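Local structure of esterase (Thermotoga maritima, 3DOH) at residues 179-193 / 217-231. The protein probably hydrolyses carboxylic esters, as a thermostable esterase that joins an immunoglobulin-like domain to an alpha/beta-hydrolase domain. Numbering follows the deposited sequence.
Sequences FLHGAGERGTDNYLQ and LAPQCPPNSSWSTLF. With SO4 (sulfate ion), chain C.
With chi1 at 66°, the imidazole of His181 is set between its own backbone N and carbonyl carbon, pointing NE2 at the backbone N of Cys221, while Gln220, extended from a CG anti to the backbone N (chi1 175°), carries its amide among residues 185-190. His181 suits its place because both ring nitrogens are used in the ring plane: NE2 accepts from Cys221 N at 2.9 Å, and ND1 donates to Gly182 O. Trp227 brings CZ2 over one face of this imidazole in an offset edge-to-face pair, planes 61° apart; its indole NE1 donates to His181 O at 2.7 Å, and Leu180 CB lies over its five-membered ring in a CH-pi contact.

The primary amide of Gln220 serves both ways, NE2 donating to Glu185 O and to Asp189 OD1 (2.8 Å) and OE1 accepting from Asn190 N. Gly187 N binds Cys221 O; at this glycine's backbone angles any side chain would be jammed against the carbonyl O of Arg186, and it would also press on Gln220 NE2. Arg186, bent at chi3, sends NH1 to Ser225 O at 2.8 Å, nearly straight and in the guanidinium plane, while NE donates to Ala183 O and NH2 to Phe101 O; CZ stands over the Phe231 ring, 4.7 Å from its centroid, as a cation-pi pair, although that ring is poorly ordered. A leucine in place of Arg186 would probably leave Ser225 O without this donor and Phe231 without its cation.

Ala183 N donates to O3 of a sulfate, probably from the crystallisation liquor, at 2.6 Å; Ser271 and His359 also bind the ion, consistent with an oxyanion-hole position beside a probable Ser-His-Asp triad. At the strand ends from which these loops leave, parallel strands 174-180 and 215-219 pair through Phe179 N and Leu217 O (2.8 Å), with strand 264-270 flanking Leu180, strand 157-163 beside Ala218, and helices 242-257 and 272-283 packed against Trp227.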
# COMPACT_ATOMS: atom_id res chain seq x y z
N PHE A 179 22.18 -8.90 -39.12
CA PHE A 179 20.88 -8.84 -38.46
C PHE A 179 19.76 -8.34 -39.39
O PHE A 179 19.87 -7.24 -39.99
CB PHE A 179 20.96 -7.92 -37.22
CG PHE A 179 19.59 -7.60 -36.62
CD1 PHE A 179 18.75 -8.62 -36.15
CD2 PHE A 179 19.13 -6.29 -36.58
CE1 PHE A 179 17.48 -8.34 -35.65
CE2 PHE A 179 17.86 -6.00 -36.07
CZ PHE A 179 17.03 -7.05 -35.61
N LEU A 180 18.69 -9.12 -39.48
CA LEU A 180 17.51 -8.67 -40.22
C LEU A 180 16.39 -8.24 -39.29
O LEU A 180 15.86 -9.07 -38.53
CB LEU A 180 17.00 -9.76 -41.13
CG LEU A 180 18.04 -10.37 -42.06
CD1 LEU A 180 17.39 -11.59 -42.79
CD2 LEU A 180 18.61 -9.32 -43.04
N HIS A 181 16.01 -6.96 -39.33
CA HIS A 181 15.01 -6.42 -38.41
C HIS A 181 13.58 -6.84 -38.79
O HIS A 181 13.33 -7.40 -39.87
CB HIS A 181 15.11 -4.92 -38.42
CG HIS A 181 14.72 -4.34 -39.73
ND1 HIS A 181 13.41 -4.29 -40.15
CD2 HIS A 181 15.47 -3.84 -40.75
CE1 HIS A 181 13.36 -3.75 -41.36
NE2 HIS A 181 14.59 -3.48 -41.75
N GLY A 182 12.64 -6.53 -37.90
CA GLY A 182 11.24 -6.91 -38.07
C GLY A 182 10.47 -5.85 -38.82
O GLY A 182 11.01 -4.78 -39.11
N ALA A 183 9.19 -6.12 -39.12
CA ALA A 183 8.36 -5.22 -39.92
C ALA A 183 8.41 -3.81 -39.41
O ALA A 183 8.58 -2.88 -40.20
CB ALA A 183 6.94 -5.70 -39.98
N GLY A 184 8.30 -3.64 -38.10
CA GLY A 184 8.12 -2.31 -37.53
C GLY A 184 9.31 -1.40 -37.73
O GLY A 184 9.17 -0.19 -37.72
N GLU A 185 10.49 -1.99 -37.90
CA GLU A 185 11.70 -1.24 -38.11
C GLU A 185 11.93 -0.87 -39.58
O GLU A 185 12.87 -0.15 -39.89
CB GLU A 185 12.89 -2.05 -37.59
CG GLU A 185 13.00 -2.03 -36.10
CD GLU A 185 11.82 -2.72 -35.48
OE1 GLU A 185 11.69 -3.96 -35.69
OE2 GLU A 185 11.01 -2.02 -34.81
N ARG A 186 11.09 -1.36 -40.49
CA ARG A 186 11.17 -0.93 -41.89
C ARG A 186 11.14 0.59 -42.01
O ARG A 186 10.56 1.28 -41.15
CB ARG A 186 10.07 -1.51 -42.76
CG ARG A 186 10.28 -2.95 -43.12
CD ARG A 186 9.05 -3.49 -43.79
NE ARG A 186 7.86 -3.21 -43.01
CZ ARG A 186 6.62 -3.46 -43.42
NH1 ARG A 186 6.41 -4.01 -44.60
NH2 ARG A 186 5.58 -3.19 -42.62
N GLY A 187 11.76 1.09 -43.07
CA GLY A 187 11.92 2.51 -43.21
C GLY A 187 13.07 2.84 -44.12
O GLY A 187 13.49 2.02 -44.93
N THR A 188 13.57 4.06 -44.01
CA THR A 188 14.50 4.61 -44.99
C THR A 188 15.49 5.51 -44.28
O THR A 188 16.30 6.19 -44.90
CB THR A 188 13.76 5.42 -46.07
OG1 THR A 188 14.09 4.92 -47.37
CG2 THR A 188 14.14 6.89 -45.98
N ASP A 189 15.40 5.51 -42.95
CA ASP A 189 16.17 6.39 -42.12
C ASP A 189 17.51 5.79 -41.70
O ASP A 189 18.39 6.51 -41.19
CB ASP A 189 15.37 6.74 -40.85
CG ASP A 189 15.02 5.48 -39.97
OD1 ASP A 189 14.76 4.40 -40.51
OD2 ASP A 189 15.00 5.57 -38.73
N ASN A 190 17.68 4.49 -41.89
CA ASN A 190 18.89 3.81 -41.46
C ASN A 190 19.15 3.87 -39.93
O ASN A 190 20.30 3.79 -39.47
CB ASN A 190 20.10 4.38 -42.21
CG ASN A 190 21.14 3.32 -42.51
OD1 ASN A 190 21.00 2.17 -42.09
ND2 ASN A 190 22.19 3.69 -43.23
N TYR A 191 18.10 4.01 -39.13
CA TYR A 191 18.29 4.10 -37.69
C TYR A 191 17.46 3.06 -36.95
O TYR A 191 17.97 2.30 -36.13
CB TYR A 191 17.93 5.51 -37.19
CG TYR A 191 18.46 5.83 -35.81
CD1 TYR A 191 19.65 6.53 -35.66
CD2 TYR A 191 17.78 5.43 -34.67
CE1 TYR A 191 20.14 6.83 -34.40
CE2 TYR A 191 18.26 5.72 -33.41
CZ TYR A 191 19.44 6.42 -33.28
OH TYR A 191 19.93 6.72 -32.03
N LEU A 192 16.18 3.05 -37.28
CA LEU A 192 15.21 2.10 -36.72
C LEU A 192 15.72 0.69 -36.46
O LEU A 192 15.48 0.15 -35.37
CB LEU A 192 14.00 2.02 -37.64
CG LEU A 192 12.70 2.56 -37.06
CD1 LEU A 192 12.87 3.49 -35.84
CD2 LEU A 192 11.94 3.23 -38.18
N GLN A 193 16.44 0.13 -37.43
CA GLN A 193 16.74 -1.32 -37.45
C GLN A 193 17.84 -1.67 -36.46
O GLN A 193 18.15 -2.86 -36.19
CB GLN A 193 17.04 -1.83 -38.88
CG GLN A 193 18.46 -1.65 -39.40
CD GLN A 193 18.74 -0.25 -39.92
OE1 GLN A 193 17.96 0.68 -39.67
NE2 GLN A 193 19.85 -0.09 -40.65
N LEU A 217 26.47 -6.35 -39.51
CA LEU A 217 25.78 -5.69 -40.58
C LEU A 217 24.31 -5.71 -40.25
O LEU A 217 23.72 -6.77 -39.98
CB LEU A 217 26.04 -6.43 -41.89
CG LEU A 217 24.99 -6.33 -42.99
CD1 LEU A 217 24.95 -4.96 -43.53
CD2 LEU A 217 25.31 -7.31 -44.07
N ALA A 218 23.71 -4.53 -40.32
CA ALA A 218 22.31 -4.36 -40.00
C ALA A 218 21.69 -3.59 -41.14
O ALA A 218 21.77 -2.36 -41.19
CB ALA A 218 22.16 -3.61 -38.68
N PRO A 219 21.16 -4.29 -42.12
CA PRO A 219 20.39 -3.68 -43.21
C PRO A 219 18.96 -3.23 -42.89
O PRO A 219 18.28 -3.86 -42.07
CB PRO A 219 20.39 -4.77 -44.29
CG PRO A 219 20.56 -6.02 -43.55
CD PRO A 219 21.41 -5.71 -42.34
N GLN A 220 18.50 -2.16 -43.55
CA GLN A 220 17.10 -1.70 -43.42
C GLN A 220 16.25 -1.93 -44.65
O GLN A 220 16.63 -1.57 -45.76
CB GLN A 220 17.01 -0.23 -43.06
CG GLN A 220 15.57 0.28 -43.03
CD GLN A 220 15.46 1.65 -42.38
OE1 GLN A 220 16.21 2.56 -42.71
NE2 GLN A 220 14.53 1.79 -41.43
N CYS A 221 15.08 -2.53 -44.45
CA CYS A 221 14.20 -2.87 -45.55
C CYS A 221 13.01 -1.91 -45.62
O CYS A 221 12.56 -1.39 -44.60
CB CYS A 221 13.70 -4.31 -45.42
SG CYS A 221 12.08 -4.61 -46.17
N PRO A 222 12.52 -1.68 -46.83
CA PRO A 222 11.91 -0.39 -47.18
C PRO A 222 10.39 -0.48 -47.26
O PRO A 222 9.85 -1.49 -47.70
CB PRO A 222 12.49 -0.10 -48.57
CG PRO A 222 12.76 -1.44 -49.14
CD PRO A 222 13.19 -2.31 -47.98
N PRO A 223 9.71 0.58 -46.82
CA PRO A 223 8.57 0.44 -45.90
C PRO A 223 7.48 -0.45 -46.49
O PRO A 223 6.65 -0.98 -45.74
CB PRO A 223 8.06 1.87 -45.77
CG PRO A 223 9.26 2.72 -46.00
CD PRO A 223 10.08 1.99 -47.03
N ASN A 224 7.49 -0.62 -47.81
CA ASN A 224 6.42 -1.35 -48.49
C ASN A 224 6.93 -2.63 -49.14
O ASN A 224 6.37 -3.10 -50.13
CB ASN A 224 5.75 -0.46 -49.54
CG ASN A 224 4.49 0.21 -49.01
OD1 ASN A 224 4.45 1.42 -48.81
ND2 ASN A 224 3.46 -0.59 -48.78
N SER A 225 8.00 -3.19 -48.59
CA SER A 225 8.36 -4.58 -48.84
C SER A 225 8.81 -5.27 -47.56
O SER A 225 8.30 -4.98 -46.47
CB SER A 225 9.47 -4.66 -49.89
OG SER A 225 9.64 -6.00 -50.35
N SER A 226 9.76 -6.20 -47.69
CA SER A 226 10.09 -7.12 -46.61
C SER A 226 10.95 -8.27 -47.11
O SER A 226 10.92 -8.61 -48.30
CB SER A 226 8.81 -7.66 -45.96
OG SER A 226 8.18 -8.61 -46.79
N TRP A 227 11.70 -8.88 -46.20
CA TRP A 227 12.93 -9.60 -46.58
C TRP A 227 12.59 -10.79 -47.49
O TRP A 227 13.27 -11.03 -48.47
CB TRP A 227 13.72 -10.10 -45.36
CG TRP A 227 14.09 -9.07 -44.32
CD1 TRP A 227 13.61 -9.00 -43.06
CD2 TRP A 227 15.02 -8.00 -44.45
NE1 TRP A 227 14.17 -7.95 -42.39
CE2 TRP A 227 15.05 -7.32 -43.22
CE3 TRP A 227 15.85 -7.56 -45.50
CZ2 TRP A 227 15.87 -6.20 -43.00
CZ3 TRP A 227 16.66 -6.45 -45.27
CH2 TRP A 227 16.66 -5.78 -44.02
N SER A 228 11.54 -11.51 -47.11
CA SER A 228 11.00 -12.63 -47.87
C SER A 228 9.67 -12.18 -48.43
O SER A 228 9.13 -11.17 -47.98
CB SER A 228 10.76 -13.83 -46.94
OG SER A 228 9.51 -13.75 -46.29
N THR A 229 9.14 -12.92 -49.40
CA THR A 229 7.79 -12.69 -49.89
C THR A 229 6.75 -12.95 -48.81
O THR A 229 5.86 -13.78 -48.97
CB THR A 229 7.48 -13.59 -51.11
OG1 THR A 229 7.82 -14.95 -50.80
CG2 THR A 229 8.26 -13.13 -52.33
N LEU A 230 6.88 -12.22 -47.70
CA LEU A 230 5.90 -12.29 -46.61
C LEU A 230 4.79 -11.28 -46.89
O LEU A 230 3.65 -11.67 -47.17
CB LEU A 230 6.60 -12.01 -45.25
CG LEU A 230 5.84 -11.85 -43.90
CD1 LEU A 230 5.16 -13.15 -43.47
CD2 LEU A 230 6.77 -11.37 -42.80
N PHE A 231 5.16 -9.99 -46.86
CA PHE A 231 4.28 -8.85 -47.12
C PHE A 231 4.09 -8.53 -48.63
O PHE A 231 3.39 -7.57 -48.99
CB PHE A 231 4.80 -7.60 -46.36
CG PHE A 231 4.77 -7.72 -44.85
CD1 PHE A 231 5.93 -7.98 -44.13
CD2 PHE A 231 3.58 -7.54 -44.13
CE1 PHE A 231 5.91 -8.07 -42.72
CE2 PHE A 231 3.55 -7.64 -42.72
CZ PHE A 231 4.72 -7.91 -42.02
S SO4 C . 7.55 -7.13 -36.38
O1 SO4 C . 6.42 -6.24 -36.66
O2 SO4 C . 8.62 -6.29 -35.77
O3 SO4 C . 7.94 -7.81 -37.63
O4 SO4 C . 7.14 -8.16 -35.44
O HOH W 1 18.15 -5.45 -40.06
O HOH W 2 14.84 0.31 -46.67